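PDB 2IMP: lactaldehyde dehydrogenase from Escherichia coli, which catalyses the irreversible NAD(+)-dependent oxidation of L-lactaldehyde from L-fucose and L-rhamnose breakdown to L-lactate, and also oxidises glycolaldehyde. Local coordinates for residues 22-26 against 36-40; 65-69 against 116-122; 109-113 against 157-161; 401-405 against 429-433; 407-412 against 449-455. One frame throughout, in Å; residues are numbered along the deposited sequence.

Interaction 1. Residues 22-26 against 36-40; sequences AWIDV and SRIPD
Val26 N donates to Ser36 O at 2.7 Å, and two residues along, Ile24 and Ile38 exchange a reciprocal pair of backbone bonds, Ile24 N to Ile38 O at 2.8 Å and Ile38 N to Ile24 O at 3.0 Å. This alternation marks an antiparallel beta hairpin, whose strand 23-27 edges the four-stranded sheet of the N-terminal region. Beyond the strand, Asp40 N reaches Ala22 O from above the carbonyl plane, and that oxygen is shared with Trp18. Asp25 and Arg37 form a non-hydrogen-bonded pair whose side chains run alongside each other. OD1 of Asp25 lies at the guanidinium edge, but 3.6 Å from Arg37 NH1, a long salt bridge, while NE of Arg37 is bound to Gln6 on the adjoining strand. The other face carries Ile24, Val26, Ser36 and Ile38. There CB of Ile24 packs on CG1 of Ile38 at 3.8 Å, and Ser36 OG, hydrogen-bonded to Asn183, lies against Val26 CB. Ile38 also approaches Glu179, a residue of the NAD(+) site. With CG anti to its carbonyl carbon (chi1 -64°), Trp23 swings its indole across the neighbouring strand, where CZ3 rests 3.7 Å from CD of Pro39.

Interaction 2. Residues 65-69 against 116-122; sequences AIERA and AEWARRY
Ile66 meets Arg120 through the far end of its side chain. From CB, the CG1 branch leaves anti to the backbone N (chi1 -172°), which carries it over the guanidinium; CG1 comes within 3.8 Å of Arg120 NH2. The tip goes further: CD1 sits over the centre of one guanidinium face, 3.5 Å from Arg120 CZ. The flat cation thus lies under a methyl group while its edge remains available for polar bonds, and NH2 uses it for a salt bridge to Asp130 of the third subunit. The contact joins the first turn of helix 65-81 to the type I beta turn from Ala116 to Ala119, which carries the chain out of helix 98-116 toward strand 123-127. Small residues bring the backbones close here. Ala69 CB is 3.3 Å from Ala116 O and 3.9 Å from Ala119 CB, and Ala65 CB is likewise 3.3 Å from Ala119 O. Leu168 of helix 155-168 packs against Ala69, Ala119 and Tyr122. Arg68 turns at chi3, so that NE bonds to the carbonyl oxygen of Leu168, while NH2 comes 3.1 Å from Tyr122 OH, which lies at the guanidinium edge with the ring plane turned 38° from it.

Interaction 3. Residues 109-113 against 157-161; sequences ADYID and FLIAR. With LAC (lactic acid), chain E.
Tyr111 and Phe157 both carry CG anti to the backbone N (chi1 -172° and 167°), and these torsions bring the two rings together between their helices. They meet as a T-shaped pair, the edge of Phe157 directed at the face of Tyr111, with centroids 5.1 Å apart and planes at 85°. CE1 of Phe157 makes the closest touch, 3.4 Å from Tyr111 CD2, above the ring but toward its rim. Beside the stack, Ala160 CB fits against Ile112 CG1 at 3.6 Å. The phenol oxygen extends to Arg161, lying 3.5 Å from its CG, and a water donates to both Tyr111 OH and Arg161 O. Asp461 bonds to the same hydroxyl and, through its other oxygen, pairs with Arg161 NH2, which also meets Glu443. Phe157 CE2 lies over the centre of the guanidinium, leaving the edge to its anionic partners. Arg161 NH1 then donates to O of the bound lactate at 2.8 Å in an almost straight bond; the aromatic pair is thus second shell to this lactate-binding arginine. Helices 98-116 and 155-168 run nearly parallel here, with helix 65-81 packed against Ile112 and helix 183-195 against Ile159.

Interaction 4. Residues 401-405 against 429-433; sequences ISMAN and GLKFG
Ile401 opens the contact with its CG2 methyl, which lies against the bare backbone of Gly429, 3.6 Å from Gly429 O and close to the carbonyl carbon as well. One turn later, Ala404 offers CB to Leu430 CD2 at 3.9 Å, a small apolar contact, and also touches Pro257 of strand 257-260. Its carbonyl oxygen lies at the edge of the Phe432 ring, 3.2 Å from CZ, and also accepts from Arg290 of strand 290-294. The two segments belong to an alpha/beta layer: helices 397-405 and 420-429 flank a sheet in which strand 409-416 pairs in parallel with strand 434-437, and residues 429-433 lead from the second helix into strand 434-437. Asn405 then spans the end of helix 420-429 and the loop after it with both ends of its amide. CG lies beside the backbone N (chi1 -72°), which turns the amide toward them: ND2 donates to Gly429 O, in the last residue of that helix, at 2.9 Å, and OD1 accepts from Lys431 N in the loop at 2.8 Å in a nearly straight bond of 172°. Because the two bonds use opposite ends of one flat group, they fix which end is oxygen and restrain its rotation. The extended aliphatic chain of Lys431 runs past the same amide, with CB 3.5 Å from Asn405 OD1. Phe432 CE1 approaches that oxygen edge-on, while the ring itself makes a cation-pi contact with Arg453.

Interaction 5. Residues 407-412 against 449-455; sequences SDYGLT and HAGWRKS. With LAC (lactic acid), chain E; SO4 (sulfate ion), chain B.
Arg453 NH2 reaches back to Tyr409 O at 2.8 Å, from above the carbonyl plane, although its own residue sits with a positive phi (48°) at the first corner of a type II' beta turn from Trp452 to Ser455, an uncommon place for a residue with a side chain. A bend at chi3 (-74°) folds the chain over residues 407-412, and NE adds a weak bond to Ser407 O. Lys454 N binds Asp408 O at 2.8 Å, nearly straight down the carbonyl, and Ser455 OG accepts from Gly410 N at 2.7 Å. Gly410 packs closely, its CA 3.3 Å from Arg453 NH2, and its oxygen receives Trp452 N at 2.8 Å. Trp452 NE1 in turn bonds to Thr472 O of the fourth subunit. At the other end Leu411 holds CD1 over the face of the His449 ring, a CH-pi contact 3.9 Å from the centroid. That imidazole is fixed through ND1 by Glu434, and NE2 lies 2.7 Å from O of the bound lactate. The short strand 452-453 runs antiparallel to strand 409-416, which is paired in parallel with strands 257-260 and 434-437.

Interactions 3 and 5 converge on the bound lactate from opposite sides of the chain's centre: Arg161 and His449 both touch it, and Arg161 NH2 packs 3.6 Å from His449 CD2. Asn286 and Glu251 also hydrogen-bond the lactate. Interaction 4 adjoins interaction 5, their centres about 10 Å apart, joined by probable bonds from Gly433 N to Gly410 O (2.9 Å) and from Arg453 NH2 to Lys431 O (3.0 Å). Interaction 2 continues interaction 3 down helix 98-116, centres about 15 Å apart, toward the subunit interfaces. Interaction 1 stands apart, about 26 Å from interaction 3 between centres, near the NAD(+) site rather than the lactate.

Interaction 1. Residues 22-26 against 36-40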
# COMPACT_ATOMS: atom_id res chain seq x y z
N ALA A 22 26.37 -41.29 17.82
CA ALA A 22 27.19 -40.09 17.72
C ALA A 22 26.56 -38.82 18.32
O ALA A 22 25.41 -38.48 18.04
CB ALA A 22 27.56 -39.85 16.26
N TRP A 23 27.33 -38.15 19.15
CA TRP A 23 26.90 -36.91 19.78
C TRP A 23 27.88 -35.75 19.55
O TRP A 23 29.06 -35.96 19.30
CB TRP A 23 26.74 -37.09 21.30
CG TRP A 23 25.67 -38.05 21.71
CD1 TRP A 23 25.79 -39.41 21.82
CD2 TRP A 23 24.34 -37.73 22.10
NE1 TRP A 23 24.61 -39.95 22.26
CE2 TRP A 23 23.70 -38.95 22.44
CE3 TRP A 23 23.61 -36.54 22.20
CZ2 TRP A 23 22.37 -39.00 22.87
CZ3 TRP A 23 22.29 -36.59 22.63
CH2 TRP A 23 21.68 -37.82 22.96
N ILE A 24 27.36 -34.53 19.63
CA ILE A 24 28.18 -33.35 19.47
C ILE A 24 28.29 -32.58 20.79
O ILE A 24 27.27 -32.24 21.40
CB ILE A 24 27.60 -32.41 18.39
CG1 ILE A 24 27.56 -33.12 17.04
CG2 ILE A 24 28.45 -31.15 18.29
CD1 ILE A 24 26.95 -32.29 15.92
N ASP A 25 29.51 -32.34 21.25
CA ASP A 25 29.69 -31.61 22.49
C ASP A 25 29.47 -30.09 22.37
O ASP A 25 29.98 -29.46 21.45
CB ASP A 25 31.10 -31.82 23.07
CG ASP A 25 31.32 -33.23 23.60
OD1 ASP A 25 30.46 -33.75 24.33
OD2 ASP A 25 32.38 -33.82 23.28
N VAL A 26 28.69 -29.54 23.29
CA VAL A 26 28.49 -28.10 23.32
C VAL A 26 29.38 -27.50 24.43
O VAL A 26 29.23 -27.84 25.61
CB VAL A 26 27.01 -27.74 23.57
CG1 VAL A 26 26.85 -26.23 23.64
CG2 VAL A 26 26.15 -28.31 22.45
N SER A 36 26.79 -29.29 27.49
CA SER A 36 25.72 -30.13 26.99
C SER A 36 26.12 -30.90 25.74
O SER A 36 27.18 -30.67 25.17
CB SER A 36 24.48 -29.30 26.69
OG SER A 36 24.70 -28.42 25.60
N ARG A 37 25.25 -31.82 25.33
CA ARG A 37 25.47 -32.61 24.14
C ARG A 37 24.21 -32.76 23.28
O ARG A 37 23.10 -32.94 23.79
CB ARG A 37 26.00 -34.00 24.52
CG ARG A 37 27.47 -34.02 24.94
CD ARG A 37 28.01 -35.44 25.02
NE ARG A 37 27.62 -36.10 26.27
CZ ARG A 37 28.29 -35.99 27.41
NH1 ARG A 37 29.39 -35.25 27.46
NH2 ARG A 37 27.87 -36.61 28.50
N ILE A 38 24.38 -32.65 21.97
CA ILE A 38 23.26 -32.80 21.06
C ILE A 38 23.48 -33.91 20.04
O ILE A 38 24.62 -34.23 19.69
CB ILE A 38 22.96 -31.49 20.29
CG1 ILE A 38 24.20 -31.06 19.51
CG2 ILE A 38 22.50 -30.41 21.25
CD1 ILE A 38 23.93 -29.93 18.52
N PRO A 39 22.40 -34.51 19.55
CA PRO A 39 22.57 -35.57 18.57
C PRO A 39 23.24 -35.12 17.28
O PRO A 39 23.04 -34.00 16.81
CB PRO A 39 21.14 -36.07 18.34
CG PRO A 39 20.28 -34.92 18.77
CD PRO A 39 20.99 -34.39 19.96
N ASP A 40 24.09 -35.99 16.74
CA ASP A 40 24.73 -35.71 15.47
C ASP A 40 23.72 -36.07 14.36
O ASP A 40 23.92 -36.99 13.57
CB ASP A 40 26.02 -36.54 15.33
CG ASP A 40 26.82 -36.18 14.09
OD1 ASP A 40 26.74 -35.02 13.64
OD2 ASP A 40 27.53 -37.06 13.55

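Interaction 2. Residues 65-69 against 116-122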
# COMPACT_ATOMS: atom_id res chain seq x y z
N ALA A 65 -6.28 -16.24 11.00
CA ALA A 65 -5.00 -15.65 11.37
C ALA A 65 -4.89 -15.19 12.84
O ALA A 65 -3.85 -15.37 13.48
CB ALA A 65 -4.68 -14.47 10.44
N ILE A 66 -5.96 -14.61 13.37
CA ILE A 66 -5.91 -14.16 14.76
C ILE A 66 -5.65 -15.33 15.74
O ILE A 66 -5.05 -15.14 16.79
CB ILE A 66 -7.20 -13.42 15.16
CG1 ILE A 66 -7.03 -12.80 16.55
CG2 ILE A 66 -8.40 -14.38 15.13
CD1 ILE A 66 -6.10 -11.60 16.59
N GLU A 67 -6.11 -16.53 15.37
CA GLU A 67 -5.86 -17.68 16.23
C GLU A 67 -4.38 -18.11 16.20
O GLU A 67 -3.85 -18.57 17.21
CB GLU A 67 -6.78 -18.85 15.86
CG GLU A 67 -8.19 -18.67 16.43
CD GLU A 67 -9.17 -19.76 15.99
OE1 GLU A 67 -8.81 -20.96 16.06
OE2 GLU A 67 -10.30 -19.41 15.59
N ARG A 68 -3.73 -17.94 15.05
CA ARG A 68 -2.32 -18.26 14.99
C ARG A 68 -1.54 -17.22 15.82
O ARG A 68 -0.57 -17.54 16.52
CB ARG A 68 -1.83 -18.27 13.53
CG ARG A 68 -2.50 -19.37 12.69
CD ARG A 68 -1.82 -19.55 11.34
NE ARG A 68 -1.89 -18.35 10.51
CZ ARG A 68 -2.76 -18.18 9.51
NH1 ARG A 68 -3.63 -19.12 9.21
NH2 ARG A 68 -2.74 -17.05 8.81
N ALA A 69 -2.01 -15.97 15.76
CA ALA A 69 -1.41 -14.91 16.55
C ALA A 69 -1.53 -15.23 18.05
O ALA A 69 -0.59 -15.02 18.83
CB ALA A 69 -2.10 -13.59 16.25
N ALA A 116 2.91 -11.09 15.67
CA ALA A 116 1.55 -11.60 15.83
C ALA A 116 0.48 -10.55 15.46
O ALA A 116 -0.63 -10.88 15.06
CB ALA A 116 1.34 -12.07 17.28
N GLU A 117 0.86 -9.28 15.60
CA GLU A 117 -0.03 -8.17 15.29
C GLU A 117 -0.35 -8.03 13.78
O GLU A 117 -1.25 -7.28 13.41
CB GLU A 117 0.57 -6.86 15.81
CG GLU A 117 0.91 -6.90 17.29
CD GLU A 117 1.58 -5.64 17.79
OE1 GLU A 117 2.27 -4.96 17.00
OE2 GLU A 117 1.43 -5.34 18.99
N TRP A 118 0.39 -8.74 12.94
CA TRP A 118 0.15 -8.71 11.50
C TRP A 118 -1.08 -9.54 11.07
O TRP A 118 -1.57 -9.39 9.96
CB TRP A 118 1.38 -9.20 10.72
CG TRP A 118 2.45 -8.16 10.55
CD1 TRP A 118 3.73 -8.21 11.03
CD2 TRP A 118 2.31 -6.89 9.89
NE1 TRP A 118 4.40 -7.05 10.70
CE2 TRP A 118 3.55 -6.22 10.00
CE3 TRP A 118 1.27 -6.25 9.20
CZ2 TRP A 118 3.78 -4.95 9.47
CZ3 TRP A 118 1.49 -4.98 8.67
CH2 TRP A 118 2.74 -4.34 8.80
N ALA A 119 -1.56 -10.39 11.98
CA ALA A 119 -2.69 -11.28 11.72
C ALA A 119 -3.83 -10.72 10.83
O ALA A 119 -4.15 -11.28 9.79
CB ALA A 119 -3.27 -11.79 13.04
N ARG A 120 -4.46 -9.63 11.28
CA ARG A 120 -5.55 -9.03 10.52
C ARG A 120 -5.10 -7.90 9.59
O ARG A 120 -5.93 -7.17 9.04
CB ARG A 120 -6.58 -8.44 11.50
CG ARG A 120 -7.24 -9.42 12.45
CD ARG A 120 -7.59 -8.72 13.75
NE ARG A 120 -8.53 -9.46 14.59
CZ ARG A 120 -8.63 -9.29 15.91
NH1 ARG A 120 -7.84 -8.42 16.53
NH2 ARG A 120 -9.53 -9.97 16.60
N ARG A 121 -3.79 -7.76 9.41
CA ARG A 121 -3.26 -6.67 8.61
C ARG A 121 -2.64 -6.98 7.23
O ARG A 121 -2.72 -6.14 6.33
CB ARG A 121 -2.26 -5.87 9.45
CG ARG A 121 -2.89 -5.22 10.66
CD ARG A 121 -1.92 -4.31 11.38
NE ARG A 121 -2.63 -3.37 12.25
CZ ARG A 121 -3.16 -3.69 13.43
NH1 ARG A 121 -3.07 -4.93 13.90
NH2 ARG A 121 -3.81 -2.77 14.13
N TYR A 122 -2.01 -8.13 7.04
CA TYR A 122 -1.45 -8.38 5.72
C TYR A 122 -2.57 -8.47 4.67
O TYR A 122 -3.52 -9.24 4.83
CB TYR A 122 -0.51 -9.61 5.72
CG TYR A 122 -1.13 -10.96 5.97
CD1 TYR A 122 -1.51 -11.79 4.92
CD2 TYR A 122 -1.26 -11.45 7.27
CE1 TYR A 122 -1.99 -13.07 5.14
CE2 TYR A 122 -1.75 -12.73 7.51
CZ TYR A 122 -2.11 -13.53 6.44
OH TYR A 122 -2.58 -14.80 6.68

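Interaction 3. Residues 109-113 against 157-161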
# COMPACT_ATOMS: atom_id res chain seq x y z
N ALA A 109 10.93 -11.72 22.70
CA ALA A 109 9.54 -11.79 23.11
C ALA A 109 8.73 -10.63 22.51
O ALA A 109 7.62 -10.84 22.01
CB ALA A 109 9.44 -11.75 24.64
N ASP A 110 9.28 -9.42 22.56
CA ASP A 110 8.60 -8.28 21.96
C ASP A 110 8.45 -8.44 20.44
O ASP A 110 7.42 -8.09 19.86
CB ASP A 110 9.34 -6.97 22.26
CG ASP A 110 9.37 -6.64 23.74
OD1 ASP A 110 8.44 -7.05 24.48
OD2 ASP A 110 10.31 -5.95 24.17
N TYR A 111 9.48 -8.99 19.81
CA TYR A 111 9.45 -9.22 18.37
C TYR A 111 8.31 -10.18 17.97
O TYR A 111 7.57 -9.92 17.02
CB TYR A 111 10.80 -9.79 17.91
CG TYR A 111 10.96 -9.90 16.41
CD1 TYR A 111 10.47 -10.99 15.71
CD2 TYR A 111 11.65 -8.92 15.70
CE1 TYR A 111 10.66 -11.12 14.34
CE2 TYR A 111 11.85 -9.03 14.32
CZ TYR A 111 11.35 -10.14 13.66
OH TYR A 111 11.57 -10.27 12.31
N ILE A 112 8.17 -11.27 18.72
CA ILE A 112 7.10 -12.23 18.46
C ILE A 112 5.71 -11.57 18.59
O ILE A 112 4.85 -11.74 17.74
CB ILE A 112 7.20 -13.45 19.43
CG1 ILE A 112 8.49 -14.24 19.13
CG2 ILE A 112 5.96 -14.33 19.29
CD1 ILE A 112 8.73 -15.45 20.03
N ASP A 113 5.52 -10.81 19.67
CA ASP A 113 4.26 -10.09 19.86
C ASP A 113 4.00 -9.12 18.69
O ASP A 113 2.89 -9.04 18.17
CB ASP A 113 4.28 -9.29 21.17
CG ASP A 113 4.05 -10.16 22.39
OD1 ASP A 113 3.47 -11.26 22.26
OD2 ASP A 113 4.43 -9.73 23.50
N PHE A 157 17.10 -14.89 19.37
CA PHE A 157 16.33 -13.97 18.56
C PHE A 157 16.08 -14.51 17.13
O PHE A 157 14.96 -14.46 16.63
CB PHE A 157 17.05 -12.62 18.46
CG PHE A 157 16.49 -11.71 17.40
CD1 PHE A 157 15.15 -11.32 17.43
CD2 PHE A 157 17.29 -11.27 16.35
CE1 PHE A 157 14.62 -10.50 16.44
CE2 PHE A 157 16.77 -10.45 15.35
CZ PHE A 157 15.44 -10.06 15.39
N LEU A 158 17.13 -15.03 16.50
CA LEU A 158 16.96 -15.56 15.16
C LEU A 158 15.93 -16.69 15.04
O LEU A 158 15.39 -16.92 13.96
CB LEU A 158 18.31 -15.98 14.58
CG LEU A 158 19.16 -14.74 14.22
CD1 LEU A 158 20.50 -15.18 13.69
CD2 LEU A 158 18.43 -13.91 13.17
N ILE A 159 15.66 -17.40 16.14
CA ILE A 159 14.62 -18.41 16.09
C ILE A 159 13.27 -17.72 15.78
O ILE A 159 12.54 -18.11 14.88
CB ILE A 159 14.44 -19.13 17.45
CG1 ILE A 159 15.69 -19.91 17.83
CG2 ILE A 159 13.25 -20.07 17.38
CD1 ILE A 159 15.64 -20.45 19.26
N ALA A 160 12.99 -16.67 16.54
CA ALA A 160 11.78 -15.89 16.39
C ALA A 160 11.72 -15.12 15.06
O ALA A 160 10.68 -15.05 14.41
CB ALA A 160 11.63 -14.92 17.56
N ARG A 161 12.86 -14.56 14.68
CA ARG A 161 12.92 -13.80 13.44
C ARG A 161 12.42 -14.60 12.22
O ARG A 161 11.93 -14.03 11.25
CB ARG A 161 14.35 -13.32 13.19
CG ARG A 161 14.46 -12.26 12.10
CD ARG A 161 15.91 -11.81 11.93
NE ARG A 161 16.02 -10.35 11.97
CZ ARG A 161 17.17 -9.69 11.96
NH1 ARG A 161 18.33 -10.34 11.91
NH2 ARG A 161 17.16 -8.36 12.02
C LAC E . 21.51 -9.10 12.87
CA LAC E . 22.33 -10.34 13.11
CB LAC E . 21.90 -10.98 14.44
O LAC E . 20.78 -9.03 11.88
OHN LAC E . 22.08 -11.30 12.07
OXT LAC E . 21.64 -8.06 13.70
O HOH W 1 11.21 -11.40 9.50

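Interaction 4. Residues 401-405 against 429-433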
# COMPACT_ATOMS: atom_id res chain seq x y z
N ILE A 401 32.55 7.47 0.47
CA ILE A 401 31.43 6.75 -0.10
C ILE A 401 31.89 5.66 -1.07
O ILE A 401 31.40 4.54 -1.06
CB ILE A 401 30.47 7.71 -0.85
CG1 ILE A 401 29.80 8.65 0.15
CG2 ILE A 401 29.42 6.92 -1.61
CD1 ILE A 401 28.85 9.63 -0.49
N SER A 402 32.87 6.03 -1.90
CA SER A 402 33.44 5.12 -2.88
C SER A 402 34.13 3.91 -2.23
O SER A 402 34.00 2.78 -2.72
CB SER A 402 34.43 5.86 -3.77
OG SER A 402 35.02 4.98 -4.69
N MET A 403 34.87 4.15 -1.15
CA MET A 403 35.54 3.07 -0.44
C MET A 403 34.57 2.17 0.34
O MET A 403 34.75 0.95 0.42
CB MET A 403 36.61 3.63 0.50
CG MET A 403 37.80 4.25 -0.23
SD MET A 403 39.17 4.71 0.86
CE MET A 403 38.69 6.36 1.29
N ALA A 404 33.54 2.78 0.92
CA ALA A 404 32.53 2.02 1.64
C ALA A 404 31.80 1.06 0.68
O ALA A 404 31.58 -0.11 0.99
CB ALA A 404 31.53 2.96 2.31
N ASN A 405 31.45 1.58 -0.50
CA ASN A 405 30.78 0.77 -1.51
C ASN A 405 31.68 -0.32 -2.10
O ASN A 405 31.20 -1.30 -2.66
CB ASN A 405 30.25 1.64 -2.66
CG ASN A 405 29.06 2.47 -2.25
OD1 ASN A 405 28.31 2.09 -1.35
ND2 ASN A 405 28.86 3.59 -2.93
N GLY A 429 24.42 8.08 -2.23
CA GLY A 429 25.60 7.38 -2.71
C GLY A 429 25.91 6.02 -2.11
O GLY A 429 26.48 5.16 -2.79
N LEU A 430 25.55 5.81 -0.85
CA LEU A 430 25.81 4.54 -0.19
C LEU A 430 24.93 3.36 -0.69
O LEU A 430 23.70 3.41 -0.62
CB LEU A 430 25.65 4.71 1.33
CG LEU A 430 26.80 5.49 1.99
CD1 LEU A 430 26.48 5.81 3.44
CD2 LEU A 430 28.07 4.67 1.90
N LYS A 431 25.57 2.31 -1.18
CA LYS A 431 24.85 1.14 -1.68
C LYS A 431 24.69 0.01 -0.63
O LYS A 431 25.31 -1.04 -0.72
CB LYS A 431 25.55 0.63 -2.94
CG LYS A 431 25.59 1.67 -4.05
CD LYS A 431 26.48 1.26 -5.21
CE LYS A 431 26.59 2.39 -6.23
NZ LYS A 431 27.54 2.11 -7.34
N PHE A 432 23.84 0.27 0.36
CA PHE A 432 23.57 -0.67 1.44
C PHE A 432 22.08 -0.80 1.80
O PHE A 432 21.29 0.12 1.56
CB PHE A 432 24.36 -0.25 2.70
CG PHE A 432 25.86 -0.34 2.54
CD1 PHE A 432 26.54 0.57 1.74
CD2 PHE A 432 26.57 -1.38 3.13
CE1 PHE A 432 27.92 0.45 1.55
CE2 PHE A 432 27.94 -1.50 2.95
CZ PHE A 432 28.61 -0.59 2.15
N GLY A 433 21.70 -1.93 2.38
CA GLY A 433 20.32 -2.14 2.76
C GLY A 433 19.93 -1.26 3.93
O GLY A 433 18.74 -1.04 4.19

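Interaction 5. Residues 407-412 against 449-455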
# COMPACT_ATOMS: atom_id res chain seq x y z
N SER A 407 32.95 -3.15 -1.64
CA SER A 407 32.81 -4.36 -0.85
C SER A 407 31.79 -5.35 -1.43
O SER A 407 30.79 -4.93 -2.02
CB SER A 407 32.39 -3.97 0.58
OG SER A 407 31.95 -5.08 1.33
N ASP A 408 32.03 -6.65 -1.27
CA ASP A 408 31.07 -7.63 -1.75
C ASP A 408 29.82 -7.69 -0.86
O ASP A 408 28.84 -8.36 -1.19
CB ASP A 408 31.69 -9.03 -1.83
CG ASP A 408 32.62 -9.18 -3.02
OD1 ASP A 408 32.27 -8.67 -4.10
OD2 ASP A 408 33.68 -9.81 -2.87
N TYR A 409 29.88 -6.99 0.26
CA TYR A 409 28.76 -6.95 1.18
C TYR A 409 28.07 -5.58 1.22
O TYR A 409 28.72 -4.54 1.07
CB TYR A 409 29.23 -7.36 2.57
CG TYR A 409 29.89 -8.72 2.59
CD1 TYR A 409 31.26 -8.85 2.35
CD2 TYR A 409 29.14 -9.88 2.77
CE1 TYR A 409 31.86 -10.11 2.30
CE2 TYR A 409 29.73 -11.14 2.71
CZ TYR A 409 31.09 -11.25 2.47
OH TYR A 409 31.67 -12.49 2.40
N GLY A 410 26.76 -5.60 1.43
CA GLY A 410 26.01 -4.35 1.46
C GLY A 410 24.81 -4.40 2.37
O GLY A 410 23.70 -4.05 1.98
N LEU A 411 25.02 -4.85 3.60
CA LEU A 411 23.95 -4.93 4.57
C LEU A 411 23.74 -3.63 5.39
O LEU A 411 22.67 -3.03 5.32
CB LEU A 411 24.21 -6.11 5.53
CG LEU A 411 23.17 -6.37 6.62
CD1 LEU A 411 21.79 -6.56 6.00
CD2 LEU A 411 23.59 -7.61 7.42
N THR A 412 24.77 -3.21 6.13
CA THR A 412 24.68 -2.02 6.97
C THR A 412 25.79 -0.97 6.77
O THR A 412 26.94 -1.30 6.49
CB THR A 412 24.69 -2.42 8.47
OG1 THR A 412 23.66 -3.39 8.71
CG2 THR A 412 24.45 -1.21 9.35
N HIS A 449 15.54 -5.48 7.49
CA HIS A 449 16.92 -5.93 7.47
C HIS A 449 17.17 -6.82 6.23
O HIS A 449 16.90 -8.02 6.25
CB HIS A 449 17.21 -6.72 8.74
CG HIS A 449 18.67 -6.89 9.04
ND1 HIS A 449 19.51 -5.82 9.28
CD2 HIS A 449 19.42 -8.00 9.20
CE1 HIS A 449 20.71 -6.27 9.59
NE2 HIS A 449 20.69 -7.58 9.55
N ALA A 450 17.66 -6.19 5.17
CA ALA A 450 17.94 -6.87 3.92
C ALA A 450 19.26 -6.40 3.29
O ALA A 450 19.45 -5.22 3.03
CB ALA A 450 16.79 -6.65 2.95
N GLY A 451 20.17 -7.34 3.06
CA GLY A 451 21.46 -6.96 2.51
C GLY A 451 21.60 -6.97 1.01
O GLY A 451 21.00 -7.79 0.31
N TRP A 452 22.38 -6.03 0.52
CA TRP A 452 22.68 -5.92 -0.90
C TRP A 452 23.86 -6.85 -1.27
O TRP A 452 24.55 -7.36 -0.38
CB TRP A 452 23.07 -4.49 -1.24
CG TRP A 452 21.95 -3.50 -1.22
CD1 TRP A 452 20.83 -3.53 -0.44
CD2 TRP A 452 21.86 -2.30 -1.99
NE1 TRP A 452 20.05 -2.43 -0.68
CE2 TRP A 452 20.66 -1.65 -1.63
CE3 TRP A 452 22.68 -1.71 -2.97
CZ2 TRP A 452 20.26 -0.44 -2.20
CZ3 TRP A 452 22.28 -0.50 -3.54
CH2 TRP A 452 21.08 0.12 -3.15
N ARG A 453 24.08 -7.06 -2.56
CA ARG A 453 25.17 -7.91 -3.01
C ARG A 453 25.24 -9.28 -2.27
O ARG A 453 24.22 -9.96 -2.15
CB ARG A 453 26.49 -7.14 -2.90
CG ARG A 453 26.51 -5.86 -3.75
CD ARG A 453 27.86 -5.12 -3.70
NE ARG A 453 28.10 -4.43 -2.44
CZ ARG A 453 27.47 -3.32 -2.05
NH1 ARG A 453 26.55 -2.77 -2.84
NH2 ARG A 453 27.77 -2.76 -0.89
N LYS A 454 26.41 -9.66 -1.76
CA LYS A 454 26.52 -10.95 -1.09
C LYS A 454 25.96 -11.00 0.35
O LYS A 454 25.96 -12.06 0.98
CB LYS A 454 27.98 -11.43 -1.09
CG LYS A 454 28.50 -11.75 -2.48
CD LYS A 454 29.86 -12.45 -2.43
CE LYS A 454 30.38 -12.74 -3.83
NZ LYS A 454 31.67 -13.49 -3.82
N SER A 455 25.49 -9.87 0.86
CA SER A 455 24.92 -9.84 2.19
C SER A 455 23.61 -10.66 2.30
O SER A 455 23.14 -10.96 3.39
CB SER A 455 24.66 -8.39 2.63
OG SER A 455 25.88 -7.71 2.85
C LAC E . 21.51 -9.10 12.87
CA LAC E . 22.33 -10.34 13.11
CB LAC E . 21.90 -10.98 14.44
O LAC E . 20.78 -9.03 11.88
OHN LAC E . 22.08 -11.30 12.07
OXT LAC E . 21.64 -8.06 13.70
S SO4 B . 27.91 -4.67 5.21
O1 SO4 B . 28.85 -5.74 4.86
O2 SO4 B . 26.98 -5.14 6.25
O3 SO4 B . 28.64 -3.49 5.67
O4 SO4 B . 27.19 -4.28 4.00